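Local coordinates for protein member of DUF4221 family (Bacteroides vulgatus, PDB 3S9J) that is of unknown function but folds as a six-bladed beta-propeller and belongs to the DUF4221 family, at residues Gly131-Ala136 against Phe327-Phe332; Lys260-Pro265 against Tyr296-Gly301; Ser341-Asn344 against Gln349-Glu352. All blocks are in the same frame, centred on the assembly; numbering follows the deposited sequence. Where two conformers were deposited one is given.

Contact 1. Residues Gly131-Ala136 against Phe327-Phe332; sequences GSYYNA and FYKMSF
The aliphatic chain of K329 passes over one face of the Y133 ring: CD of K329 stands 3.8 Å from the centroid of the Y133 ring and 9° off the ring normal, a CH-pi contact over the ring centre. The side-chain torsions set this up. Y133 turns CG away from its backbone N (chi1 -159°), and K329 runs extended beyond CG, which carries its NZ past the ring to a hydrogen bond with T298. The ring of F327 meets the same tyrosine differently, since Y133 CE1 lies near the plane of the F327 ring, at its edge, 4.0 Å from F327 CZ. Y133 OH reaches on to E297, holding the ring at its hydroxyl too.

No direct hydrogen bond joins the segments. One water accepts from S132 OG, which also hydrogen-bonds M31 N, at 2.6 Å and donates to K329 O at 2.7 Å. Another accepts a hydrogen bond from S331 N at 2.9 Å and lies 2.9 Å from S132 O. The chain turns its corner at 329-330, within a type I turn. This lies near the centre of a six-bladed beta-propeller, where the loop joining two successive blades meets the corner in strand 327-334 of another blade.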
loop_
_atom_site.group_PDB
_atom_site.type_symbol
_atom_site.label_atom_id
_atom_site.label_comp_id
_atom_site.label_asym_id
_atom_site.label_seq_id
_atom_site.Cartn_x
_atom_site.Cartn_y
_atom_site.Cartn_z
ATOM N N GLY A 131 -0.858 -4.857 2.061
ATOM C CA GLY A 131 -0.822 -4.920 0.600
ATOM C C GLY A 131 -0.149 -3.714 0.003
ATOM O O GLY A 131 0.438 -2.901 0.718
ATOM N N SER A 132 -0.298 -3.587 -1.322
ATOM C CA SER A 132 0.438 -2.598 -2.080
ATOM C C SER A 132 -0.484 -1.699 -2.893
ATOM O O SER A 132 -0.026 -0.708 -3.425
ATOM C CB SER A 132 1.438 -3.306 -3.030
ATOM O OG SER A 132 0.765 -4.358 -3.732
ATOM N N TYR A 133 -1.767 -2.031 -2.991
ATOM C CA TYR A 133 -2.660 -1.306 -3.932
ATOM C C TYR A 133 -2.681 0.165 -3.500
ATOM O O TYR A 133 -2.592 1.061 -4.334
ATOM C CB TYR A 133 -4.046 -1.929 -3.891
ATOM C CG TYR A 133 -4.916 -1.667 -5.089
ATOM C CD1 TYR A 133 -4.534 -2.119 -6.361
ATOM C CD2 TYR A 133 -6.165 -1.077 -4.942
ATOM C CE1 TYR A 133 -5.366 -1.949 -7.481
ATOM C CE2 TYR A 133 -7.003 -0.894 -6.068
ATOM C CZ TYR A 133 -6.591 -1.340 -7.318
ATOM O OH TYR A 133 -7.409 -1.162 -8.432
ATOM N N TYR A 134 -2.731 0.387 -2.179
ATOM C CA TYR A 134 -2.034 1.523 -1.561
ATOM C C TYR A 134 -0.952 0.909 -0.677
ATOM O O TYR A 134 -1.149 -0.141 -0.076
ATOM C CB TYR A 134 -2.968 2.439 -0.766
ATOM C CG TYR A 134 -3.707 1.745 0.373
ATOM C CD1 TYR A 134 -4.890 1.068 0.147
ATOM C CD2 TYR A 134 -3.237 1.821 1.667
ATOM C CE1 TYR A 134 -5.581 0.419 1.201
ATOM C CE2 TYR A 134 -3.919 1.205 2.708
ATOM C CZ TYR A 134 -5.063 0.512 2.485
ATOM O OH TYR A 134 -5.671 -0.090 3.570
ATOM N N ASN A 135 0.179 1.567 -0.578
ATOM C CA ASN A 135 1.283 0.981 0.148
ATOM C C ASN A 135 0.890 0.841 1.644
ATOM O O ASN A 135 0.672 1.841 2.347
ATOM C CB ASN A 135 2.552 1.788 -0.009
ATOM C CG ASN A 135 3.788 1.010 0.439
ATOM O OD1 ASN A 135 3.824 -0.210 0.297
ATOM N ND2 ASN A 135 4.772 1.709 1.007
ATOM N N ALA A 136 0.802 -0.406 2.091
ATOM C CA ALA A 136 0.444 -0.742 3.467
ATOM C C ALA A 136 1.145 -2.074 3.819
ATOM O O ALA A 136 0.520 -3.118 3.877
ATOM C CB ALA A 136 -1.039 -0.880 3.586
ATOM N N PHE A 327 0.178 2.180 -14.248
ATOM C CA PHE A 327 -0.707 1.601 -13.266
ATOM C C PHE A 327 0.043 1.748 -11.935
ATOM O O PHE A 327 0.766 0.832 -11.492
ATOM C CB PHE A 327 -1.042 0.138 -13.598
ATOM C CG PHE A 327 -2.176 -0.394 -12.788
ATOM C CD1 PHE A 327 -3.493 -0.241 -13.231
ATOM C CD2 PHE A 327 -1.966 -0.948 -11.542
ATOM C CE1 PHE A 327 -4.571 -0.698 -12.447
ATOM C CE2 PHE A 327 -3.039 -1.393 -10.784
ATOM C CZ PHE A 327 -4.327 -1.255 -11.232
ATOM N N TYR A 328 -0.056 2.944 -11.337
ATOM C CA TYR A 328 0.811 3.271 -10.205
ATOM C C TYR A 328 0.438 2.540 -8.925
ATOM O O TYR A 328 1.239 2.544 -7.987
ATOM C CB TYR A 328 0.907 4.789 -9.975
ATOM C CG TYR A 328 -0.403 5.486 -9.704
ATOM C CD1 TYR A 328 -0.986 5.421 -8.433
ATOM C CD2 TYR A 328 -1.054 6.199 -10.683
ATOM C CE1 TYR A 328 -2.203 6.041 -8.159
ATOM C CE2 TYR A 328 -2.266 6.865 -10.410
ATOM C CZ TYR A 328 -2.836 6.781 -9.164
ATOM O OH TYR A 328 -4.030 7.379 -8.869
ATOM N N LYS A 329 -0.723 1.909 -8.885
ATOM C CA LYS A 329 -1.080 1.039 -7.785
ATOM C C LYS A 329 -0.335 -0.312 -7.801
ATOM O O LYS A 329 -0.541 -1.142 -6.906
ATOM C CB LYS A 329 -2.595 0.856 -7.689
ATOM C CG LYS A 329 -3.274 2.195 -7.393
ATOM C CD LYS A 329 -4.730 2.052 -7.042
ATOM C CE LYS A 329 -5.361 3.401 -6.795
ATOM N NZ LYS A 329 -6.831 3.326 -6.447
HETATM N N MSE A 330 0.546 -0.482 -8.793
HETATM C CA MSE A 330 1.582 -1.519 -8.783
HETATM C C MSE A 330 2.953 -0.864 -8.939
HETATM O O MSE A 330 3.476 -0.702 -10.060
HETATM C CB MSE A 330 1.345 -2.549 -9.874
HETATM C CG MSE A 330 0.281 -3.583 -9.520
HETATM SE SE MSE A 330 0.329 -5.144 -10.672
HETATM C CE MSE A 330 -0.214 -4.297 -12.351
ATOM N N SER A 331 3.486 -0.402 -7.815
ATOM C CA SER A 331 4.784 0.261 -7.766
ATOM C C SER A 331 5.628 -0.420 -6.682
ATOM O O SER A 331 5.076 -0.940 -5.711
ATOM C CB SER A 331 4.634 1.763 -7.459
ATOM O OG SER A 331 4.013 2.428 -8.543
ATOM N N PHE A 332 6.941 -0.427 -6.873
ATOM C CA PHE A 332 7.866 -0.924 -5.856
ATOM C C PHE A 332 9.232 -0.304 -6.009
ATOM O O PHE A 332 9.612 0.176 -7.086
ATOM C CB PHE A 332 7.985 -2.446 -5.902
ATOM C CG PHE A 332 8.760 -2.994 -7.088
ATOM C CD1 PHE A 332 8.096 -3.325 -8.276
ATOM C CD2 PHE A 332 10.128 -3.241 -7.014
ATOM C CE1 PHE A 332 8.773 -3.843 -9.362
ATOM C CE2 PHE A 332 10.831 -3.765 -8.122
ATOM C CZ PHE A 332 10.147 -4.076 -9.294
HETATM O O HOH W 1 -0.683 -3.551 -5.775
HETATM O O HOH W 2 2.112 -0.423 -5.307
#

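Contact 2. Residues Lys260-Pro265 against Tyr296-Gly301; sequences KLNENP and YETPKG. With FMT (formic acid), chain K.
In the conformer of N262 described, one hydrogen bond carries the direct polar contact: N262 ND2 donates to the backbone O of E297 at 2.7 Å, with an N-H...O angle of 158°. The acceptor lies almost exactly in the amide plane of N262, so the N-H is well aimed, yet seen from the carbonyl the donor stands above the plane, 58° out of it, and uses no lone-pair direction. The side chain gets there because CG of N262 is anti to its backbone N (chi1 -159°), which swings the amide from the last turn of helix 255-263 across to the loop. The other branch of the amide packs against the chain that follows: N262 OD1 is 3.5 Å from T298 CA and 3.9 Å from P299 CD.

A water forms the second link, donating to N262 O at 2.8 Å and lying 2.7 Å from T298 OG1. N262 O also accepts from K302 NZ, which bonds to N264 O too, so one lysine gathers the carbonyls at the end of the helix.

Farther out, several loop residues have partners beyond these. T298 OG1 bonds to K329 NZ. The side chain of Y296, in one of its two conformers, rests on I255 and I258 of the helix, while K300 reaches the other way and its NZ donates to a formic acid molecule at 2.6 Å, probably from the crystallisation liquor. Here the short helix that leads into strand 266-273 is joined to the loop between strands 278-284 and 304-309, a helix-to-loop contact within one blade of the beta-propeller.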
loop_
_atom_site.group_PDB
_atom_site.type_symbol
_atom_site.label_atom_id
_atom_site.label_comp_id
_atom_site.label_asym_id
_atom_site.label_seq_id
_atom_site.Cartn_x
_atom_site.Cartn_y
_atom_site.Cartn_z
ATOM N N LYS A 260 -16.721 11.326 -5.711
ATOM C CA LYS A 260 -15.943 12.495 -5.275
ATOM C C LYS A 260 -14.597 12.053 -4.754
ATOM O O LYS A 260 -13.561 12.613 -5.123
ATOM C CB LYS A 260 -16.705 13.318 -4.254
ATOM C CG LYS A 260 -17.783 14.190 -4.882
ATOM C CD LYS A 260 -18.387 15.170 -3.918
ATOM C CE LYS A 260 -19.298 14.499 -2.903
ATOM N NZ LYS A 260 -20.257 15.476 -2.270
ATOM N N LEU A 261 -14.586 11.010 -3.922
ATOM C CA LEU A 261 -13.316 10.497 -3.438
ATOM C C LEU A 261 -12.421 9.951 -4.521
ATOM O O LEU A 261 -11.208 10.114 -4.465
ATOM C CB LEU A 261 -13.520 9.431 -2.365
ATOM C CG LEU A 261 -13.988 9.961 -1.019
ATOM C CD1 LEU A 261 -14.589 8.806 -0.162
ATOM C CD2 LEU A 261 -12.839 10.631 -0.282
ATOM N N ASN A 262 -12.995 9.296 -5.523
ATOM C CA ASN A 262 -12.290 8.710 -6.618
ATOM C C ASN A 262 -11.589 9.762 -7.515
ATOM O O ASN A 262 -10.465 9.598 -8.002
ATOM C CB ASN A 262 -13.334 7.983 -7.473
ATOM C CG ASN A 262 -12.717 6.952 -8.323
ATOM O OD1 ASN A 262 -11.571 6.644 -8.109
ATOM N ND2 ASN A 262 -13.457 6.409 -9.302
ATOM N N GLU A 263 -12.346 10.826 -7.778
ATOM C CA GLU A 263 -11.957 11.818 -8.801
ATOM C C GLU A 263 -11.158 13.016 -8.252
ATOM O O GLU A 263 -10.280 13.543 -8.942
ATOM C CB GLU A 263 -13.199 12.312 -9.576
ATOM C CG GLU A 263 -14.083 13.316 -8.812
ATOM C CD GLU A 263 -15.463 13.601 -9.408
ATOM O OE1 GLU A 263 -15.804 13.164 -10.553
ATOM O OE2 GLU A 263 -16.227 14.364 -8.737
ATOM N N ASN A 264 -11.443 13.421 -7.022
ATOM C CA ASN A 264 -10.793 14.602 -6.422
ATOM C C ASN A 264 -9.297 14.368 -6.212
ATOM O O ASN A 264 -8.830 13.200 -6.091
ATOM C CB ASN A 264 -11.474 14.961 -5.116
ATOM C CG ASN A 264 -12.787 15.744 -5.322
ATOM O OD1 ASN A 264 -13.034 16.267 -6.385
ATOM N ND2 ASN A 264 -13.603 15.823 -4.278
ATOM N N PRO A 265 -8.508 15.455 -6.179
ATOM C CA PRO A 265 -7.092 15.266 -5.872
ATOM C C PRO A 265 -6.873 14.702 -4.473
ATOM O O PRO A 265 -7.659 14.967 -3.568
ATOM C CB PRO A 265 -6.509 16.702 -5.987
ATOM C CG PRO A 265 -7.674 17.582 -5.722
ATOM C CD PRO A 265 -8.861 16.885 -6.312
ATOM N N TYR A 296 -15.866 3.099 -8.863
ATOM C CA TYR A 296 -15.229 2.344 -7.793
ATOM C C TYR A 296 -13.713 2.186 -7.988
ATOM O O TYR A 296 -13.022 1.697 -7.100
ATOM C CB TYR A 296 -15.948 0.996 -7.612
ATOM C CG TYR A 296 -17.333 1.157 -7.006
ATOM C CD1 TYR A 296 -17.495 1.650 -5.729
ATOM C CD2 TYR A 296 -18.460 0.809 -7.704
ATOM C CE1 TYR A 296 -18.741 1.810 -5.173
ATOM C CE2 TYR A 296 -19.701 0.966 -7.162
ATOM C CZ TYR A 296 -19.841 1.458 -5.895
ATOM O OH TYR A 296 -21.099 1.600 -5.335
ATOM N N GLU A 297 -13.179 2.639 -9.106
ATOM C CA GLU A 297 -11.731 2.517 -9.314
ATOM C C GLU A 297 -11.148 3.804 -9.875
ATOM O O GLU A 297 -11.860 4.585 -10.526
ATOM C CB GLU A 297 -11.429 1.342 -10.255
ATOM C CG GLU A 297 -11.806 -0.064 -9.680
ATOM C CD GLU A 297 -10.998 -0.516 -8.420
ATOM O OE1 GLU A 297 -9.816 -0.116 -8.253
ATOM O OE2 GLU A 297 -11.542 -1.326 -7.627
ATOM N N THR A 298 -9.866 4.025 -9.625
ATOM C CA THR A 298 -9.174 5.193 -10.160
ATOM C C THR A 298 -9.215 5.149 -11.686
ATOM O O THR A 298 -8.907 4.103 -12.339
ATOM C CB THR A 298 -7.723 5.274 -9.652
ATOM O OG1 THR A 298 -7.732 5.277 -8.216
ATOM C CG2 THR A 298 -7.006 6.530 -10.230
ATOM N N PRO A 299 -9.647 6.257 -12.303
ATOM C CA PRO A 299 -9.726 6.263 -13.745
ATOM C C PRO A 299 -8.378 6.063 -14.411
ATOM O O PRO A 299 -7.360 6.541 -13.911
ATOM C CB PRO A 299 -10.225 7.701 -14.062
ATOM C CG PRO A 299 -10.943 8.101 -12.868
ATOM C CD PRO A 299 -10.216 7.492 -11.720
ATOM N N LYS A 300 -8.399 5.400 -15.562
ATOM C CA LYS A 300 -7.156 5.088 -16.275
ATOM C C LYS A 300 -6.490 6.377 -16.733
ATOM O O LYS A 300 -5.289 6.418 -16.941
ATOM C CB LYS A 300 -7.435 4.197 -17.482
ATOM C CG LYS A 300 -8.233 2.936 -17.188
ATOM C CD LYS A 300 -7.711 2.144 -16.049
ATOM C CE LYS A 300 -8.509 0.842 -15.941
ATOM N NZ LYS A 300 -7.970 0.034 -14.884
ATOM N N GLY A 301 -7.271 7.453 -16.899
ATOM C CA GLY A 301 -6.711 8.722 -17.341
ATOM C C GLY A 301 -6.262 9.687 -16.258
ATOM O O GLY A 301 -5.812 10.787 -16.578
HETATM C C FMT K . -5.412 -1.814 -16.095
HETATM O O1 FMT K . -5.769 -0.603 -16.179
HETATM O O2 FMT K . -6.032 -2.679 -15.457
HETATM O O HOH W 3 -8.543 7.670 -7.300
#

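Contact 3. Residues Ser341-Asn344 against Gln349-Glu352; sequences SENN and QFDE
Carbon-to-oxygen and carbon-to-carbon packing makes up the direct contact, and the ring of F350 does most of it. With CG of F350 anti to its backbone N (chi1 -179°), the ring is laid against the backbone of N343 and N344. N343 O sits at the ring edge, near its plane, 3.6 Å from F350 CE1, whereas N344 O approaches obliquely to 3.4 Å from F350 CD1. The N343 side chain adds its CB, 4.0 Å from F350 CE1, and its amide stands nearly upright to the ring, the two planes being 83° apart. Y26 meets the F350 ring edge-to-face, and L345 touches the same side chain.

Both segments belong to the connection between strands 337-341 and 354-364, neighbours in the four-stranded antiparallel sheet that also holds strands 8-19 and 327-334, in a six-bladed beta-propeller.

Hydrogen bonds shape residues 341-344 internally instead of crossing to 349-352. S341 OG accepts from N343 N at 3.0 Å and 161°, an ST turn, and N343 is the centre of an inverse gamma turn whose N344 N to E342 O bond is weak. The N343 amide is gripped at both its polar atoms by strand 354-364: OD1 accepts from V356 N and ND2 donates to K354 O. N344 bonds through both branches to loop residues, ND2 reaching Y326 O and K300 O while OD1 accepts from E346 N.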
loop_
_atom_site.group_PDB
_atom_site.type_symbol
_atom_site.label_atom_id
_atom_site.label_comp_id
_atom_site.label_asym_id
_atom_site.label_seq_id
_atom_site.Cartn_x
_atom_site.Cartn_y
_atom_site.Cartn_z
ATOM N N SER A 341 4.440 0.324 -12.675
ATOM C CA SER A 341 3.897 -0.517 -13.739
ATOM C C SER A 341 3.338 0.297 -14.870
ATOM O O SER A 341 2.766 1.406 -14.656
ATOM C CB SER A 341 2.796 -1.436 -13.201
ATOM O OG SER A 341 2.161 -2.182 -14.224
ATOM N N GLU A 342 3.445 -0.268 -16.077
ATOM C CA GLU A 342 2.792 0.293 -17.282
ATOM C C GLU A 342 1.548 -0.492 -17.699
ATOM O O GLU A 342 1.085 -0.361 -18.829
ATOM C CB GLU A 342 3.803 0.416 -18.439
ATOM C CG GLU A 342 4.786 1.565 -18.196
ATOM C CD GLU A 342 5.414 2.166 -19.453
ATOM O OE1 GLU A 342 4.876 1.994 -20.574
ATOM O OE2 GLU A 342 6.465 2.832 -19.299
ATOM N N ASN A 343 1.006 -1.321 -16.810
ATOM C CA ASN A 343 -0.176 -2.128 -17.122
ATOM C C ASN A 343 -1.483 -1.331 -16.915
ATOM O O ASN A 343 -2.378 -1.766 -16.223
ATOM C CB ASN A 343 -0.201 -3.400 -16.304
ATOM C CG ASN A 343 0.830 -4.376 -16.775
ATOM O OD1 ASN A 343 1.996 -4.211 -16.458
ATOM N ND2 ASN A 343 0.416 -5.375 -17.558
ATOM N N ASN A 344 -1.525 -0.161 -17.541
ATOM C CA ASN A 344 -2.742 0.668 -17.669
ATOM C C ASN A 344 -3.419 0.254 -18.972
ATOM O O ASN A 344 -2.784 0.241 -20.028
ATOM C CB ASN A 344 -2.303 2.127 -17.709
ATOM C CG ASN A 344 -3.466 3.111 -17.721
ATOM O OD1 ASN A 344 -4.347 2.993 -18.576
ATOM N ND2 ASN A 344 -3.454 4.080 -16.796
ATOM N N GLN A 349 0.611 0.094 -25.498
ATOM C CA GLN A 349 1.405 -1.136 -25.466
ATOM C C GLN A 349 0.883 -2.167 -24.472
ATOM O O GLN A 349 1.488 -3.237 -24.324
ATOM C CB GLN A 349 2.860 -0.831 -25.133
ATOM C CG GLN A 349 3.565 0.058 -26.146
ATOM C CD GLN A 349 3.707 -0.588 -27.511
ATOM O OE1 GLN A 349 3.946 -1.787 -27.621
ATOM N NE2 GLN A 349 3.559 0.214 -28.562
ATOM N N PHE A 350 -0.234 -1.868 -23.812
ATOM C CA PHE A 350 -0.823 -2.783 -22.835
ATOM C C PHE A 350 -1.001 -4.186 -23.382
ATOM O O PHE A 350 -1.578 -4.378 -24.452
ATOM C CB PHE A 350 -2.202 -2.300 -22.359
ATOM C CG PHE A 350 -2.830 -3.208 -21.333
ATOM C CD1 PHE A 350 -2.475 -3.112 -19.999
ATOM C CD2 PHE A 350 -3.738 -4.179 -21.697
ATOM C CE1 PHE A 350 -3.012 -3.952 -19.066
ATOM C CE2 PHE A 350 -4.285 -5.044 -20.766
ATOM C CZ PHE A 350 -3.938 -4.935 -19.451
ATOM N N ASP A 351 -0.583 -5.157 -22.585
ATOM C CA ASP A 351 -0.728 -6.560 -22.889
ATOM C C ASP A 351 -1.030 -7.285 -21.588
ATOM O O ASP A 351 -0.232 -7.258 -20.666
ATOM C CB ASP A 351 0.600 -7.034 -23.508
ATOM C CG ASP A 351 0.601 -8.487 -23.918
ATOM O OD1 ASP A 351 -0.245 -9.306 -23.499
ATOM O OD2 ASP A 351 1.535 -8.811 -24.689
ATOM N N GLU A 352 -2.199 -7.905 -21.492
ATOM C CA GLU A 352 -2.595 -8.532 -20.253
ATOM C C GLU A 352 -1.639 -9.678 -19.886
ATOM O O GLU A 352 -1.615 -10.085 -18.759
ATOM C CB GLU A 352 -4.028 -9.066 -20.349
ATOM C CG GLU A 352 -4.136 -10.232 -21.314
ATOM C CD GLU A 352 -5.549 -10.742 -21.512
ATOM O OE1 GLU A 352 -6.369 -10.637 -20.569
ATOM O OE2 GLU A 352 -5.814 -11.276 -22.621
#

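Contacts 1 and 2, with centres about 15 Å apart, meet through two probable hydrogen bonds: Y133 OH to E297 OE1 at 2.6 Å and K329 NZ to T298 OG1 at 2.8 Å. Contact 3, its centre about 15 Å from that of contact 1, is joined to it by backbone, with F327 N 2.7 Å from S341 O and M330 O 3.0 Å from S341 N. K300 O and N344 ND2, 3.0 Å apart, link contact 2 to contact 3, whose centres are about 19 Å apart. Residues 327-332 thus touch both other contacts. Bound glycerol and formic acid, probably from the crystallisation liquor, lie beside side chains of all three, which may mark a pocket.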